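Local coordinates for SusD homolog (Bacteroides thetaiotaomicron, PDB 4MRU), which probably binds mucin O-glycans at the bacterial surface, as a SusD-family lipoprotein with a TPR-like helical fold that also carries a magnesium site, at residues Ile28-Gln32 / Phe181-Val187; Lys234-Asn238 / Leu358-Glu362. All coordinates share one frame; numbering follows the deposited sequence.

Contact 1 of 2, residues Ile28-Gln32 / Phe181-Val187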
loop_
_atom_site.group_PDB
_atom_site.type_symbol
_atom_site.label_atom_id
_atom_site.label_comp_id
_atom_site.label_asym_id
_atom_site.label_seq_id
_atom_site.Cartn_x
_atom_site.Cartn_y
_atom_site.Cartn_z
ATOM N N ILE A 28 -0.012 -13.688 17.757
ATOM C CA ILE A 28 0.918 -13.035 16.864
ATOM C C ILE A 28 0.551 -13.316 15.390
ATOM O O ILE A 28 0.527 -12.397 14.582
ATOM C CB ILE A 28 2.368 -13.487 17.181
ATOM C CG1 ILE A 28 2.791 -12.910 18.549
ATOM C CG2 ILE A 28 3.304 -13.063 16.082
ATOM C CD1 ILE A 28 4.177 -13.324 18.984
ATOM N N ARG A 29 0.236 -14.570 15.044
ATOM C CA ARG A 29 -0.193 -14.861 13.655
ATOM C C ARG A 29 -1.496 -14.117 13.291
ATOM O O ARG A 29 -1.673 -13.713 12.158
ATOM C CB ARG A 29 -0.364 -16.335 13.432
ATOM C CG ARG A 29 0.944 -17.119 13.399
ATOM C CD ARG A 29 0.676 -18.635 13.339
ATOM N NE ARG A 29 1.958 -19.288 13.176
ATOM C CZ ARG A 29 2.690 -19.817 14.150
ATOM N NH1 ARG A 29 2.205 -19.962 15.392
ATOM N NH2 ARG A 29 3.903 -20.257 13.856
ATOM N N GLY A 30 -2.399 -13.981 14.259
ATOM C CA GLY A 30 -3.616 -13.243 14.078
ATOM C C GLY A 30 -3.317 -11.786 13.707
ATOM O O GLY A 30 -3.893 -11.250 12.782
ATOM N N LEU A 31 -2.419 -11.158 14.465
ATOM C CA LEU A 31 -1.962 -9.824 14.156
ATOM C C LEU A 31 -1.251 -9.731 12.804
ATOM O O LEU A 31 -1.476 -8.786 12.023
ATOM C CB LEU A 31 -1.041 -9.327 15.289
ATOM C CG LEU A 31 -1.702 -9.003 16.627
ATOM C CD1 LEU A 31 -0.633 -8.817 17.708
ATOM C CD2 LEU A 31 -2.595 -7.768 16.518
ATOM N N GLN A 32 -0.365 -10.684 12.502
ATOM C CA GLN A 32 0.329 -10.674 11.208
ATOM C C GLN A 32 -0.658 -10.763 10.043
ATOM O O GLN A 32 -0.439 -10.176 8.977
ATOM C CB GLN A 32 1.360 -11.812 11.137
ATOM C CG GLN A 32 2.475 -11.622 12.144
ATOM C CD GLN A 32 3.546 -12.713 12.166
ATOM O OE1 GLN A 32 3.314 -13.884 11.851
ATOM N NE2 GLN A 32 4.716 -12.325 12.588
ATOM N N PHE A 181 10.970 -17.180 19.652
ATOM C CA PHE A 181 9.819 -16.819 18.824
ATOM C C PHE A 181 9.822 -17.565 17.508
ATOM O O PHE A 181 8.996 -17.276 16.625
ATOM C CB PHE A 181 9.785 -15.296 18.603
ATOM C CG PHE A 181 9.381 -14.548 19.826
ATOM C CD1 PHE A 181 10.295 -14.247 20.816
ATOM C CD2 PHE A 181 8.074 -14.148 19.984
ATOM C CE1 PHE A 181 9.889 -13.579 21.973
ATOM C CE2 PHE A 181 7.665 -13.475 21.113
ATOM C CZ PHE A 181 8.560 -13.194 22.118
ATOM N N GLU A 182 10.728 -18.530 17.377
ATOM C CA GLU A 182 10.898 -19.261 16.136
ATOM C C GLU A 182 9.611 -19.914 15.666
ATOM O O GLU A 182 9.373 -19.997 14.453
ATOM C CB GLU A 182 11.934 -20.368 16.292
ATOM C CG GLU A 182 13.371 -19.900 16.222
ATOM C CD GLU A 182 13.809 -19.058 17.422
ATOM O OE1 GLU A 182 13.346 -19.304 18.575
ATOM O OE2 GLU A 182 14.593 -18.110 17.194
ATOM N N LYS A 183 8.809 -20.394 16.614
ATOM C CA LYS A 183 7.575 -21.117 16.307
ATOM C C LYS A 183 6.325 -20.239 16.493
ATOM O O LYS A 183 5.226 -20.718 16.348
ATOM C CB LYS A 183 7.517 -22.390 17.156
ATOM C CG LYS A 183 8.707 -23.322 16.816
ATOM C CD LYS A 183 8.565 -24.743 17.323
ATOM C CE LYS A 183 8.290 -24.711 18.815
ATOM N NZ LYS A 183 8.685 -25.976 19.502
ATOM N N LEU A 184 6.532 -18.941 16.703
ATOM C CA LEU A 184 5.493 -17.991 17.050
ATOM C C LEU A 184 5.331 -16.862 16.059
ATOM O O LEU A 184 4.647 -15.880 16.344
ATOM C CB LEU A 184 5.825 -17.356 18.410
ATOM C CG LEU A 184 6.062 -18.239 19.629
ATOM C CD1 LEU A 184 6.216 -17.331 20.825
ATOM C CD2 LEU A 184 4.952 -19.252 19.844
ATOM N N ASP A 185 5.941 -16.981 14.889
ATOM C CA ASP A 185 6.156 -15.818 14.031
ATOM C C ASP A 185 6.355 -16.308 12.608
ATOM O O ASP A 185 7.343 -16.997 12.319
ATOM C CB ASP A 185 7.370 -15.057 14.564
ATOM C CG ASP A 185 8.003 -14.097 13.523
ATOM O OD1 ASP A 185 7.325 -13.684 12.545
ATOM O OD2 ASP A 185 9.200 -13.784 13.696
ATOM N N ASP A 186 5.407 -16.033 11.728
ATOM C CA ASP A 186 5.506 -16.572 10.332
ATOM C C ASP A 186 5.969 -15.569 9.312
ATOM O O ASP A 186 5.752 -15.718 8.087
ATOM C CB ASP A 186 4.161 -17.197 9.927
ATOM C CG ASP A 186 3.930 -18.550 10.625
ATOM O OD1 ASP A 186 4.857 -19.074 11.266
ATOM O OD2 ASP A 186 2.828 -19.102 10.490
ATOM N N VAL A 187 6.631 -14.534 9.811
ATOM C CA VAL A 187 7.258 -13.509 8.955
ATOM C C VAL A 187 8.756 -13.760 8.991
ATOM O O VAL A 187 9.353 -14.083 7.960
ATOM C CB VAL A 187 6.913 -12.090 9.405
ATOM C CG1 VAL A 187 7.740 -11.032 8.648
ATOM C CG2 VAL A 187 5.432 -11.839 9.160
#

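Contact 2 of 2, residues Lys234-Asn238 / Leu358-Glu362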
loop_
_atom_site.group_PDB
_atom_site.type_symbol
_atom_site.label_atom_id
_atom_site.label_comp_id
_atom_site.label_asym_id
_atom_site.label_seq_id
_atom_site.Cartn_x
_atom_site.Cartn_y
_atom_site.Cartn_z
ATOM N N LYS A 234 18.654 -6.390 1.243
ATOM C CA LYS A 234 18.759 -7.609 0.498
ATOM C C LYS A 234 17.405 -8.257 0.425
ATOM O O LYS A 234 16.663 -8.194 1.394
ATOM C CB LYS A 234 19.668 -8.609 1.239
ATOM C CG LYS A 234 21.121 -8.217 1.403
ATOM C CD LYS A 234 21.894 -9.290 2.161
ATOM C CE LYS A 234 21.166 -9.731 3.429
ATOM N NZ LYS A 234 22.011 -10.511 4.366
ATOM N N ASN A 235 17.086 -8.892 -0.692
ATOM C CA ASN A 235 15.801 -9.541 -0.821
ATOM C C ASN A 235 15.563 -10.668 0.227
ATOM O O ASN A 235 14.448 -10.961 0.591
ATOM C CB ASN A 235 15.649 -10.079 -2.239
ATOM C CG ASN A 235 15.148 -9.004 -3.200
ATOM O OD1 ASN A 235 14.217 -8.246 -2.892
ATOM N ND2 ASN A 235 15.749 -8.938 -4.364
ATOM N N ASP A 236 16.633 -11.290 0.710
ATOM C CA ASP A 236 16.499 -12.316 1.759
ATOM C C ASP A 236 15.925 -11.759 3.058
ATOM O O ASP A 236 15.375 -12.523 3.831
ATOM C CB ASP A 236 17.845 -12.976 2.058
ATOM C CG ASP A 236 18.250 -13.989 0.996
ATOM O OD1 ASP A 236 17.379 -14.434 0.182
ATOM O OD2 ASP A 236 19.448 -14.325 0.977
ATOM N N ASP A 237 16.021 -10.448 3.277
ATOM C CA ASP A 237 15.476 -9.842 4.469
ATOM C C ASP A 237 14.069 -9.231 4.263
ATOM O O ASP A 237 13.579 -8.564 5.143
ATOM C CB ASP A 237 16.457 -8.790 4.992
ATOM C CG ASP A 237 17.740 -9.422 5.525
ATOM O OD1 ASP A 237 17.623 -10.538 6.093
ATOM O OD2 ASP A 237 18.826 -8.813 5.409
ATOM N N ASN A 238 13.461 -9.420 3.100
ATOM C CA ASN A 238 12.132 -8.881 2.853
ATOM C C ASN A 238 11.180 -9.421 3.914
ATOM O O ASN A 238 11.323 -10.576 4.335
ATOM C CB ASN A 238 11.607 -9.284 1.460
ATOM C CG ASN A 238 12.394 -8.648 0.310
ATOM O OD1 ASN A 238 13.130 -7.686 0.493
ATOM N ND2 ASN A 238 12.185 -9.168 -0.895
ATOM N N LEU A 358 16.781 -4.815 -7.717
ATOM C CA LEU A 358 16.253 -5.610 -6.627
ATOM C C LEU A 358 14.871 -6.147 -6.939
ATOM O O LEU A 358 14.583 -7.284 -6.597
ATOM C CB LEU A 358 16.179 -4.795 -5.333
ATOM C CG LEU A 358 17.521 -4.520 -4.682
ATOM C CD1 LEU A 358 17.397 -3.455 -3.607
ATOM C CD2 LEU A 358 18.119 -5.785 -4.096
ATOM N N SER A 359 13.995 -5.329 -7.521
ATOM C CA SER A 359 12.669 -5.839 -7.889
ATOM C C SER A 359 12.785 -6.937 -8.957
ATOM O O SER A 359 12.115 -7.942 -8.868
ATOM C CB SER A 359 11.761 -4.719 -8.363
ATOM O OG SER A 359 10.565 -5.198 -8.904
ATOM N N PHE A 360 13.569 -6.725 -10.007
ATOM C CA PHE A 360 13.786 -7.818 -10.982
ATOM C C PHE A 360 14.300 -9.089 -10.305
ATOM O O PHE A 360 13.818 -10.227 -10.568
ATOM C CB PHE A 360 14.795 -7.416 -12.091
ATOM C CG PHE A 360 14.195 -6.610 -13.219
ATOM C CD1 PHE A 360 13.504 -5.436 -12.966
ATOM C CD2 PHE A 360 14.333 -7.040 -14.559
ATOM C CE1 PHE A 360 13.015 -4.677 -14.003
ATOM C CE2 PHE A 360 13.837 -6.270 -15.602
ATOM C CZ PHE A 360 13.147 -5.112 -15.325
ATOM N N GLU A 361 15.284 -8.918 -9.445
ATOM C CA GLU A 361 15.867 -10.053 -8.762
ATOM C C GLU A 361 14.781 -10.760 -7.921
ATOM O O GLU A 361 14.698 -11.991 -7.934
ATOM C CB GLU A 361 17.062 -9.623 -7.900
ATOM C CG GLU A 361 17.640 -10.761 -7.035
ATOM C CD GLU A 361 18.702 -10.299 -6.036
ATOM O OE1 GLU A 361 19.885 -10.202 -6.414
ATOM O OE2 GLU A 361 18.357 -10.000 -4.880
ATOM N N GLU A 362 13.929 -9.997 -7.222
ATOM C CA GLU A 362 12.843 -10.543 -6.359
ATOM C C GLU A 362 11.956 -11.491 -7.147
ATOM O O GLU A 362 11.506 -12.512 -6.639
ATOM C CB GLU A 362 12.025 -9.387 -5.749
ATOM C CG GLU A 362 10.900 -9.734 -4.758
ATOM C CD GLU A 362 9.933 -8.551 -4.503
ATOM O OE1 GLU A 362 10.328 -7.330 -4.677
ATOM O OE2 GLU A 362 8.777 -8.842 -4.073
HETATM O O HOH W 1 19.187 -9.285 -2.568
HETATM O O HOH W 2 12.763 -6.261 -3.637
#

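Contact 1 of 2, residues Ile28-Gln32 / Phe181-Val187
R29 and Q32, on the last turns of helix 24-32, make a polar helix-to-loop contact with residues 181-187, part of the loop between helices 152-173 and 192-209 of this TPR-like SusD fold. The segment opens with a type I beta turn, F181 to L184, and continues into an Asx turn at D185. R29 grips D186 side-on: NE donates to OD2 (2.8 Å, nearly straight at 168°), NH2 to OD1 (3.0 Å). Its chain runs extended from CG to NE, which carries the guanidinium to the turn, where NH2 also donates to K183 O at 2.9 Å. The guanidinium and carboxylate planes stand 60° apart, and both carboxylate oxygens are met from above their plane. The Q32 amide works as a two-way link: OE1 takes D186 N on an in-plane lone pair (3.0 Å), and NE2 gives to D185 OD1. D185 OD2 is held from outside by G190 N and W195 NE1, so both oxygens of this buried acid are engaged. I28 supplies the apolar part, CD1 lying at the edge of the F181 ring, 4.1 Å from CE2. Q32 NE2 and V187 N reach D185 OD1 from opposite faces of its carboxylate.

Contact 2 of 2, residues Lys234-Asn238 / Leu358-Glu362
With CG anti to the backbone N (chi1 174°) and the chain extended beyond it, E361 reaches from helix 348-363 to N235, whose own side chain, chi1 -84°, turns its amide toward the same helix. This surface contact joins the 3-10 turn 235-237, just before strand 239-241, to one side of a helix in the TPR-like fold. N235 ND2 spends its two hydrogens on different acceptors: L358 O at 3.0 Å and E361 OE2 at 2.9 Å. L358 O also takes the helical bond from E362 N, so one carbonyl serves helix and loop alike. E361 OE2 is met on its anti side, somewhat out of the carboxylate plane, with amide and carboxylate planes 66° apart. The other end of the amide is held as well, for N238 ND2 donates to N235 OD1 (3.0 Å), and the N238 oxygen is taken by A327 N at the start of helix 327-339. Together these bonds set which way round the N235 amide lies. E362 CB lies beside N235 OD1. Two waters extend the polar bridge: one accepts from N235 N and donates to E361 OE2, and the other donates to N235 OD1 (2.6 Å) and E362 OE1 (2.9 Å).

How the contacts relate
The two contacts follow in series along the chain, contact 1 closing at V187 before contact 2 opens at K234. Their centres are 22 Å apart, yet their nearest atoms come within about 5 Å without touching. Helices 192-209 and 216-229 lie between them in sequence, and strand 239-241 ties them together in space: it follows directly after 234-238, and its F241 packs on Q32, D186 and V187. Y188, next after 181-187, gives a further link through its hydroxyl, bonded to D237 O. Contact 1 joins helix 24-32 to the loop at 181-187, and contact 2 joins the later 234-238 turn to helix 348-363, all within the one SusD-like fold.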